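Local coordinates for hypothetical conserved protein (Geobacillus kaustophilus, PDB 2R5X) that is of unknown function and belongs to the YugN-like family, folding as a curved antiparallel sheet packed against a long C-terminal helix, at residues R44-V57 / H96-L109. The protein carries 1 engineered substitution. Numbering follows the deposited sequence.
Sequences RKYVVKEGTYYLRV and HFPSSLVSQCQNVL
Two tyrosines from neighbouring strands, Tyr46 and Tyr53, hold the side chain of Leu101 between them, one methyl for each ring. They stand on a beta hairpin, strands 44-48 and 51-57, one face of which is packed by helix 99-109, helix layer on sheet layer; the helix runs nearly along the strands, 27° from the direction of strand 51-57. Leu101 CD2 sits over the face of the Tyr46 ring, a CH-pi contact 4.0 Å from its centroid, while CD1 lies 3.6 Å from Tyr53 CD2. The Tyr46 and Leu101 side chains run past each other in opposite directions, and Cys105 SG comes at the Tyr46 ring obliquely, 4.7 Å from the centroid, as a sulfur-aromatic neighbour.

Tyr53 turns its CG beside its own backbone N (chi1 -69°), which sends the ring toward the residues leading into the helix: Phe97 CD1 is 3.8 Å from Tyr53 CE1, and Pro98, the N-cap residue, meets the phenol end. With an alanine in its place, Phe97, the Pro98 ring and Leu101 CD1 would probably lose their aromatic partner, leaving a gap beneath the start of the helix.

Farther along, Leu55 meets the helix with both methyls, CD1 on Cys105 CB and Leu109 CD1, CD2 on Val108 CG1, with Phe5 packing on Leu55, Cys105 and Leu109. The extended Arg44 chain brings its guanidinium to Val108, whose CG2 lies over one face of that group, 3.6 Å from Arg44 NH1, and also lies 3.4 Å from Tyr46 OH.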
ATOM      1  N   ARG A  44       0.822  -3.703  -5.260  1.00 26.79           N
ATOM      2  CA  ARG A  44      -0.082  -4.443  -6.133  1.00 26.30           C
ATOM      3  C   ARG A  44       0.203  -4.026  -7.560  1.00 25.50           C
ATOM      4  O   ARG A  44       0.093  -2.846  -7.909  1.00 26.26           O
ATOM      5  CB  ARG A  44      -1.547  -4.207  -5.785  1.00 24.59           C
ATOM      6  CG  ARG A  44      -2.475  -5.083  -6.605  1.00 35.78           C
ATOM      7  CD  ARG A  44      -3.917  -4.850  -6.265  1.00 29.29           C
ATOM      8  NE  ARG A  44      -4.782  -5.422  -7.292  1.00 38.78           N
ATOM      9  CZ  ARG A  44      -6.028  -5.831  -7.085  1.00 36.18           C
ATOM     10  NH1 ARG A  44      -6.569  -5.746  -5.881  1.00 28.14           N
ATOM     11  NH2 ARG A  44      -6.733  -6.332  -8.089  1.00 47.80           N
ATOM     12  N   LYS A  45       0.582  -5.002  -8.373  1.00 23.95           N
ATOM     13  CA  LYS A  45       1.060  -4.748  -9.725  1.00 30.75           C
ATOM     14  C   LYS A  45      -0.057  -4.829 -10.747  1.00 33.19           C
ATOM     15  O   LYS A  45      -0.907  -5.722 -10.700  1.00 28.61           O
ATOM     16  CB  LYS A  45       2.169  -5.736 -10.095  1.00 28.39           C
ATOM     17  CG  LYS A  45       3.448  -5.570  -9.296  1.00 36.01           C
ATOM     18  CD  LYS A  45       4.310  -6.828  -9.387  1.00 38.30           C
ATOM     19  CE  LYS A  45       5.692  -6.622  -8.772  1.00 68.63           C
ATOM     20  NZ  LYS A  45       5.670  -6.305  -7.308  1.00 65.22           N
ATOM     21  N   TYR A  46      -0.034  -3.877 -11.671  1.00 25.87           N
ATOM     22  CA  TYR A  46      -0.924  -3.856 -12.809  1.00 26.76           C
ATOM     23  C   TYR A  46      -0.018  -3.847 -14.023  1.00 33.11           C
ATOM     24  O   TYR A  46       0.499  -2.796 -14.408  1.00 29.82           O
ATOM     25  CB  TYR A  46      -1.791  -2.593 -12.798  1.00 23.76           C
ATOM     26  CG  TYR A  46      -2.784  -2.517 -11.653  1.00 30.42           C
ATOM     27  CD1 TYR A  46      -4.110  -2.927 -11.824  1.00 35.70           C
ATOM     28  CD2 TYR A  46      -2.401  -2.023 -10.406  1.00 30.08           C
ATOM     29  CE1 TYR A  46      -5.021  -2.859 -10.772  1.00 28.27           C
ATOM     30  CE2 TYR A  46      -3.298  -1.956  -9.350  1.00 24.45           C
ATOM     31  CZ  TYR A  46      -4.606  -2.367  -9.540  1.00 25.02           C
ATOM     32  OH  TYR A  46      -5.486  -2.289  -8.487  1.00 32.51           O
ATOM     33  N   VAL A  47       0.201  -5.022 -14.605  1.00 27.86           N
ATOM     34  CA  VAL A  47       1.036  -5.111 -15.801  1.00 38.73           C
ATOM     35  C   VAL A  47       0.231  -4.778 -17.051  1.00 39.21           C
ATOM     36  O   VAL A  47      -0.936  -5.161 -17.184  1.00 37.92           O
ATOM     37  CB  VAL A  47       1.799  -6.469 -15.931  1.00 39.31           C
ATOM     38  CG1 VAL A  47       2.702  -6.682 -14.726  1.00 45.02           C
ATOM     39  CG2 VAL A  47       0.842  -7.653 -16.113  1.00 53.39           C
ATOM     40  N   VAL A  48       0.857  -4.026 -17.948  1.00 37.21           N
ATOM     41  CA  VAL A  48       0.219  -3.565 -19.176  1.00 39.12           C
ATOM     42  C   VAL A  48       1.235  -3.695 -20.300  1.00 37.65           C
ATOM     43  O   VAL A  48       2.361  -4.128 -20.059  1.00 32.96           O
ATOM     44  CB  VAL A  48      -0.250  -2.088 -19.069  1.00 37.90           C
ATOM     45  CG1 VAL A  48      -1.475  -1.955 -18.166  1.00 47.17           C
ATOM     46  CG2 VAL A  48       0.887  -1.197 -18.588  1.00 40.17           C
ATOM     47  N   LYS A  49       0.837  -3.315 -21.514  1.00 34.86           N
ATOM     48  CA  LYS A  49       1.715  -3.369 -22.686  1.00 40.18           C
ATOM     49  C   LYS A  49       3.051  -2.647 -22.478  1.00 37.27           C
ATOM     50  O   LYS A  49       4.112  -3.189 -22.804  1.00 40.44           O
ATOM     51  CB  LYS A  49       0.975  -2.863 -23.947  1.00 41.78           C
ATOM     52  CG  LYS A  49       1.784  -1.936 -24.858  1.00 48.66           C
ATOM     53  CD  LYS A  49       1.538  -2.181 -26.318  1.00 51.56           C
ATOM     54  CE  LYS A  49       2.670  -1.585 -27.141  1.00 63.31           C
ATOM     55  NZ  LYS A  49       3.063  -2.451 -28.297  1.00 47.58           N
ATOM     56  N   GLU A  50       2.988  -1.450 -21.901  1.00 34.24           N
ATOM     57  CA  GLU A  50       4.150  -0.575 -21.788  1.00 40.77           C
ATOM     58  C   GLU A  50       5.016  -0.899 -20.578  1.00 49.04           C
ATOM     59  O   GLU A  50       6.159  -0.448 -20.495  1.00 47.65           O
ATOM     60  CB  GLU A  50       3.749   0.911 -21.785  1.00 44.82           C
ATOM     61  CG  GLU A  50       2.461   1.257 -21.042  1.00 45.04           C
ATOM     62  CD  GLU A  50       1.221   1.127 -21.922  1.00 79.20           C
ATOM     63  OE1 GLU A  50       0.355   0.285 -21.609  1.00 65.29           O
ATOM     64  OE2 GLU A  50       1.122   1.852 -22.936  1.00102.78           O
ATOM     65  N   GLY A  51       4.479  -1.689 -19.648  1.00 43.72           N
ATOM     66  CA  GLY A  51       5.254  -2.116 -18.488  1.00 44.14           C
ATOM     67  C   GLY A  51       4.427  -2.476 -17.277  1.00 38.14           C
ATOM     68  O   GLY A  51       3.484  -3.252 -17.376  1.00 36.77           O
ATOM     69  N   THR A  52       4.795  -1.912 -16.133  1.00 29.09           N
ATOM     70  CA  THR A  52       4.160  -2.235 -14.861  1.00 34.32           C
ATOM     71  C   THR A  52       3.818  -0.964 -14.108  1.00 27.16           C
ATOM     72  O   THR A  52       4.676  -0.108 -13.886  1.00 31.88           O
ATOM     73  CB  THR A  52       5.076  -3.116 -13.971  1.00 34.85           C
ATOM     74  OG1 THR A  52       5.331  -4.360 -14.627  1.00 37.46           O
ATOM     75  CG2 THR A  52       4.436  -3.403 -12.619  1.00 28.47           C
ATOM     76  N   TYR A  53       2.547  -0.839 -13.751  1.00 31.50           N
ATOM     77  CA  TYR A  53       2.125   0.116 -12.747  1.00 21.20           C
ATOM     78  C   TYR A  53       2.016  -0.632 -11.443  1.00 32.36           C
ATOM     79  O   TYR A  53       1.614  -1.801 -11.420  1.00 33.81           O
ATOM     80  CB  TYR A  53       0.774   0.721 -13.107  1.00 27.54           C
ATOM     81  CG  TYR A  53       0.818   1.628 -14.309  1.00 25.82           C
ATOM     82  CD1 TYR A  53       1.132   2.983 -14.173  1.00 25.26           C
ATOM     83  CD2 TYR A  53       0.545   1.135 -15.584  1.00 36.78           C
ATOM     84  CE1 TYR A  53       1.170   3.821 -15.280  1.00 30.07           C
ATOM     85  CE2 TYR A  53       0.578   1.963 -16.696  1.00 33.59           C
ATOM     86  CZ  TYR A  53       0.897   3.301 -16.541  1.00 33.56           C
ATOM     87  OH  TYR A  53       0.929   4.118 -17.650  1.00 37.42           O
ATOM     88  N   TYR A  54       2.380   0.032 -10.353  1.00 23.44           N
ATOM     89  CA  TYR A  54       2.269  -0.592  -9.045  1.00 25.75           C
ATOM     90  C   TYR A  54       1.660   0.348  -8.007  1.00 25.17           C
ATOM     91  O   TYR A  54       2.088   1.490  -7.851  1.00 30.83           O
ATOM     92  CB  TYR A  54       3.606  -1.199  -8.576  1.00 26.93           C
ATOM     93  CG  TYR A  54       4.789  -0.249  -8.567  1.00 21.15           C
ATOM     94  CD1 TYR A  54       5.135   0.454  -7.408  1.00 35.24           C
ATOM     95  CD2 TYR A  54       5.578  -0.073  -9.706  1.00 25.61           C
ATOM     96  CE1 TYR A  54       6.225   1.318  -7.392  1.00 27.73           C
ATOM     97  CE2 TYR A  54       6.672   0.796  -9.702  1.00 30.46           C
ATOM     98  CZ  TYR A  54       6.990   1.479  -8.540  1.00 29.58           C
ATOM     99  OH  TYR A  54       8.068   2.331  -8.530  1.00 37.81           O
ATOM    100  N   LEU A  55       0.634  -0.144  -7.323  1.00 26.17           N
ATOM    101  CA  LEU A  55       0.005   0.593  -6.239  1.00 25.77           C
ATOM    102  C   LEU A  55       0.774   0.278  -4.965  1.00 26.05           C
ATOM    103  O   LEU A  55       0.791  -0.862  -4.516  1.00 20.59           O
ATOM    104  CB  LEU A  55      -1.471   0.189  -6.104  1.00 23.02           C
ATOM    105  CG  LEU A  55      -2.322   0.786  -4.977  1.00 28.32           C
ATOM    106  CD1 LEU A  55      -2.296   2.318  -4.989  1.00 26.58           C
ATOM    107  CD2 LEU A  55      -3.747   0.265  -5.068  1.00 22.34           C
ATOM    108  N   ARG A  56       1.402   1.294  -4.383  1.00 24.58           N
ATOM    109  CA  ARG A  56       2.284   1.085  -3.242  1.00 26.23           C
ATOM    110  C   ARG A  56       1.699   1.641  -1.954  1.00 25.60           C
ATOM    111  O   ARG A  56       1.408   2.834  -1.863  1.00 27.79           O
ATOM    112  CB  ARG A  56       3.660   1.708  -3.516  1.00 26.72           C
ATOM    113  CG  ARG A  56       4.632   1.649  -2.340  1.00 29.22           C
ATOM    114  CD  ARG A  56       6.088   1.778  -2.800  1.00 21.95           C
ATOM    115  NE  ARG A  56       6.545   0.596  -3.534  1.00 31.62           N
ATOM    116  CZ  ARG A  56       7.817   0.310  -3.801  1.00 38.61           C
ATOM    117  NH1 ARG A  56       8.791   1.112  -3.389  1.00 37.21           N
ATOM    118  NH2 ARG A  56       8.121  -0.788  -4.473  1.00 31.08           N
ATOM    119  N   VAL A  57       1.534   0.763  -0.967  1.00 25.69           N
ATOM    120  CA  VAL A  57       1.107   1.152   0.383  1.00 19.67           C
ATOM    121  C   VAL A  57       2.279   0.911   1.334  1.00 24.63           C
ATOM    122  O   VAL A  57       2.891  -0.152   1.324  1.00 23.99           O
ATOM    123  CB  VAL A  57      -0.157   0.385   0.836  1.00 26.11           C
ATOM    124  CG1 VAL A  57      -0.544   0.727   2.277  1.00 24.86           C
ATOM    125  CG2 VAL A  57      -1.321   0.694  -0.107  1.00 22.61           C
ATOM    126  N   HIS A  96       2.309  10.440 -17.877  1.00 58.42           N
ATOM    127  CA  HIS A  96       0.888  10.365 -18.058  1.00 56.29           C
ATOM    128  C   HIS A  96       0.378   9.118 -17.408  1.00 54.28           C
ATOM    129  O   HIS A  96       0.779   8.035 -17.721  1.00 64.51           O
ATOM    130  CB  HIS A  96       0.565  10.327 -19.529  1.00 59.90           C
ATOM    131  CG  HIS A  96       0.686  11.653 -20.206  1.00 81.34           C
ATOM    132  ND1 HIS A  96      -0.386  12.305 -20.763  1.00 76.07           N
ATOM    133  CD2 HIS A  96       1.761  12.442 -20.432  1.00 86.19           C
ATOM    134  CE1 HIS A  96       0.012  13.443 -21.288  1.00 71.51           C
ATOM    135  NE2 HIS A  96       1.308  13.557 -21.090  1.00 98.74           N
ATOM    136  N   PHE A  97      -0.516   9.281 -16.484  1.00 40.84           N
ATOM    137  CA  PHE A  97      -1.156   8.153 -15.819  1.00 24.34           C
ATOM    138  C   PHE A  97      -2.555   7.931 -16.380  1.00 33.67           C
ATOM    139  O   PHE A  97      -3.328   8.876 -16.492  1.00 27.51           O
ATOM    140  CB  PHE A  97      -1.199   8.361 -14.299  1.00 32.47           C
ATOM    141  CG  PHE A  97       0.146   8.223 -13.627  1.00 33.34           C
ATOM    142  CD1 PHE A  97       0.631   6.968 -13.263  1.00 40.13           C
ATOM    143  CD2 PHE A  97       0.926   9.345 -13.362  1.00 34.91           C
ATOM    144  CE1 PHE A  97       1.875   6.833 -12.640  1.00 42.61           C
ATOM    145  CE2 PHE A  97       2.174   9.221 -12.739  1.00 32.72           C
ATOM    146  CZ  PHE A  97       2.646   7.963 -12.381  1.00 35.08           C
ATOM    147  N   PRO A  98      -2.874   6.681 -16.756  1.00 28.94           N
ATOM    148  CA  PRO A  98      -4.183   6.321 -17.295  1.00 30.52           C
ATOM    149  C   PRO A  98      -5.283   6.445 -16.255  1.00 33.06           C
ATOM    150  O   PRO A  98      -5.146   5.927 -15.152  1.00 24.20           O
ATOM    151  CB  PRO A  98      -4.008   4.851 -17.704  1.00 40.61           C
ATOM    152  CG  PRO A  98      -2.824   4.360 -16.968  1.00 37.76           C
ATOM    153  CD  PRO A  98      -1.950   5.534 -16.708  1.00 38.67           C
ATOM    154  N   SER A  99      -6.368   7.124 -16.618  1.00 35.12           N
ATOM    155  CA  SER A  99      -7.466   7.402 -15.685  1.00 36.05           C
ATOM    156  C   SER A  99      -8.150   6.141 -15.144  1.00 33.69           C
ATOM    157  O   SER A  99      -8.554   6.112 -13.982  1.00 40.76           O
ATOM    158  CB  SER A  99      -8.499   8.328 -16.332  1.00 35.51           C
ATOM    159  OG  SER A  99      -8.936   7.789 -17.567  1.00 37.84           O
ATOM    160  N   SER A 100      -8.259   5.113 -15.985  1.00 30.97           N
ATOM    161  CA  SER A 100      -8.859   3.834 -15.588  1.00 38.94           C
ATOM    162  C   SER A 100      -8.069   3.147 -14.478  1.00 33.44           C
ATOM    163  O   SER A 100      -8.648   2.589 -13.546  1.00 33.02           O
ATOM    164  CB  SER A 100      -8.965   2.891 -16.790  1.00 40.16           C
ATOM    165  OG  SER A 100      -7.688   2.636 -17.349  1.00 52.89           O
ATOM    166  N   LEU A 101      -6.748   3.189 -14.587  1.00 26.25           N
ATOM    167  CA  LEU A 101      -5.882   2.563 -13.590  1.00 36.61           C
ATOM    168  C   LEU A 101      -5.894   3.342 -12.273  1.00 28.84           C
ATOM    169  O   LEU A 101      -5.858   2.748 -11.196  1.00 38.35           O
ATOM    170  CB  LEU A 101      -4.460   2.423 -14.126  1.00 29.34           C
ATOM    171  CG  LEU A 101      -3.879   1.031 -13.963  1.00 52.64           C
ATOM    172  CD1 LEU A 101      -3.029   0.689 -15.169  1.00 74.69           C
ATOM    173  CD2 LEU A 101      -3.092   0.941 -12.670  1.00 80.56           C
ATOM    174  N   VAL A 102      -5.975   4.667 -12.379  1.00 28.17           N
ATOM    175  CA  VAL A 102      -6.170   5.560 -11.229  1.00 28.91           C
ATOM    176  C   VAL A 102      -7.441   5.237 -10.457  1.00 30.97           C
ATOM    177  O   VAL A 102      -7.429   5.177  -9.220  1.00 38.16           O
ATOM    178  CB  VAL A 102      -6.179   7.041 -11.679  1.00 31.74           C
ATOM    179  CG1 VAL A 102      -6.600   7.984 -10.541  1.00 30.20           C
ATOM    180  CG2 VAL A 102      -4.821   7.421 -12.211  1.00 36.63           C
ATOM    181  N   SER A 103      -8.527   5.007 -11.195  1.00 28.52           N
ATOM    182  CA  SER A 103      -9.812   4.653 -10.600  1.00 27.02           C
ATOM    183  C   SER A 103      -9.771   3.299  -9.896  1.00 25.19           C
ATOM    184  O   SER A 103     -10.305   3.165  -8.798  1.00 30.24           O
ATOM    185  CB  SER A 103     -10.925   4.687 -11.652  1.00 35.91           C
ATOM    186  OG  SER A 103     -11.050   5.992 -12.194  1.00 46.01           O
ATOM    187  N   GLN A 104      -9.124   2.315 -10.521  1.00 31.07           N
ATOM    188  CA  GLN A 104      -8.933   0.988  -9.929  1.00 29.93           C
ATOM    189  C   GLN A 104      -8.135   1.041  -8.624  1.00 32.01           C
ATOM    190  O   GLN A 104      -8.483   0.367  -7.648  1.00 22.98           O
ATOM    191  CB  GLN A 104      -8.250   0.045 -10.930  1.00 32.49           C
ATOM    192  CG  GLN A 104      -9.174  -0.454 -12.034  1.00 33.15           C
ATOM    193  CD  GLN A 104      -8.440  -1.100 -13.190  1.00 44.50           C
ATOM    194  OE1 GLN A 104      -7.683  -2.055 -13.009  1.00 63.71           O
ATOM    195  NE2 GLN A 104      -8.680  -0.593 -14.396  1.00 46.43           N
ATOM    196  N   CYS A 105      -7.075   1.846  -8.611  1.00 26.30           N
ATOM    197  CA  CYS A 105      -6.252   2.015  -7.411  1.00 28.48           C
ATOM    198  C   CYS A 105      -7.024   2.720  -6.305  1.00 24.88           C
ATOM    199  O   CYS A 105      -6.906   2.365  -5.140  1.00 23.68           O
ATOM    200  CB  CYS A 105      -4.969   2.783  -7.725  1.00 27.46           C
ATOM    201  SG  CYS A 105      -3.797   1.885  -8.747  1.00 33.35           S
ATOM    202  N   GLN A 106      -7.825   3.708  -6.678  1.00 27.76           N
ATOM    203  CA  GLN A 106      -8.734   4.359  -5.731  1.00 34.33           C
ATOM    204  C   GLN A 106      -9.695   3.371  -5.078  1.00 26.15           C
ATOM    205  O   GLN A 106      -9.953   3.465  -3.880  1.00 33.21           O
ATOM    206  CB  GLN A 106      -9.511   5.484  -6.415  1.00 32.76           C
ATOM    207  CG  GLN A 106      -8.742   6.792  -6.498  1.00 42.11           C
ATOM    208  CD  GLN A 106      -9.360   7.792  -7.463  1.00 44.12           C
ATOM    209  OE1 GLN A 106     -10.416   7.545  -8.048  1.00 68.58           O
ATOM    210  NE2 GLN A 106      -8.695   8.932  -7.634  1.00 49.35           N
ATOM    211  N   ASN A 107     -10.202   2.420  -5.870  1.00 30.08           N
ATOM    212  CA  ASN A 107     -11.122   1.387  -5.391  1.00 29.16           C
ATOM    213  C   ASN A 107     -10.468   0.427  -4.411  1.00 33.54           C
ATOM    214  O   ASN A 107     -11.070   0.049  -3.403  1.00 32.22           O
ATOM    215  CB  ASN A 107     -11.707   0.583  -6.567  1.00 36.91           C
ATOM    216  CG  ASN A 107     -12.470   1.453  -7.562  1.00 58.93           C
ATOM    217  OD1 ASN A 107     -12.819   2.601  -7.272  1.00 55.83           O
ATOM    218  ND2 ASN A 107     -12.721   0.911  -8.749  1.00 48.31           N
ATOM    219  N   VAL A 108      -9.239   0.027  -4.724  1.00 27.90           N
ATOM    220  CA  VAL A 108      -8.491  -0.903  -3.886  1.00 22.34           C
ATOM    221  C   VAL A 108      -8.170  -0.244  -2.540  1.00 27.80           C
ATOM    222  O   VAL A 108      -8.304  -0.867  -1.489  1.00 23.32           O
ATOM    223  CB  VAL A 108      -7.220  -1.422  -4.610  1.00 30.61           C
ATOM    224  CG1 VAL A 108      -6.350  -2.241  -3.676  1.00 19.78           C
ATOM    225  CG2 VAL A 108      -7.615  -2.263  -5.822  1.00 20.50           C
ATOM    226  N   LEU A 109      -7.789   1.029  -2.573  1.00 23.73           N
ATOM    227  CA  LEU A 109      -7.495   1.772  -1.343  1.00 23.41           C
ATOM    228  C   LEU A 109      -8.728   1.955  -0.441  1.00 23.81           C
ATOM    229  O   LEU A 109      -8.622   1.905   0.789  1.00 26.39           O
ATOM    230  CB  LEU A 109      -6.836   3.116  -1.681  1.00 17.36           C
ATOM    231  CG  LEU A 109      -5.432   2.969  -2.303  1.00 21.87           C
ATOM    232  CD1 LEU A 109      -4.959   4.258  -2.951  1.00 17.69           C
ATOM    233  CD2 LEU A 109      -4.416   2.452  -1.276  1.00 28.37           C
TER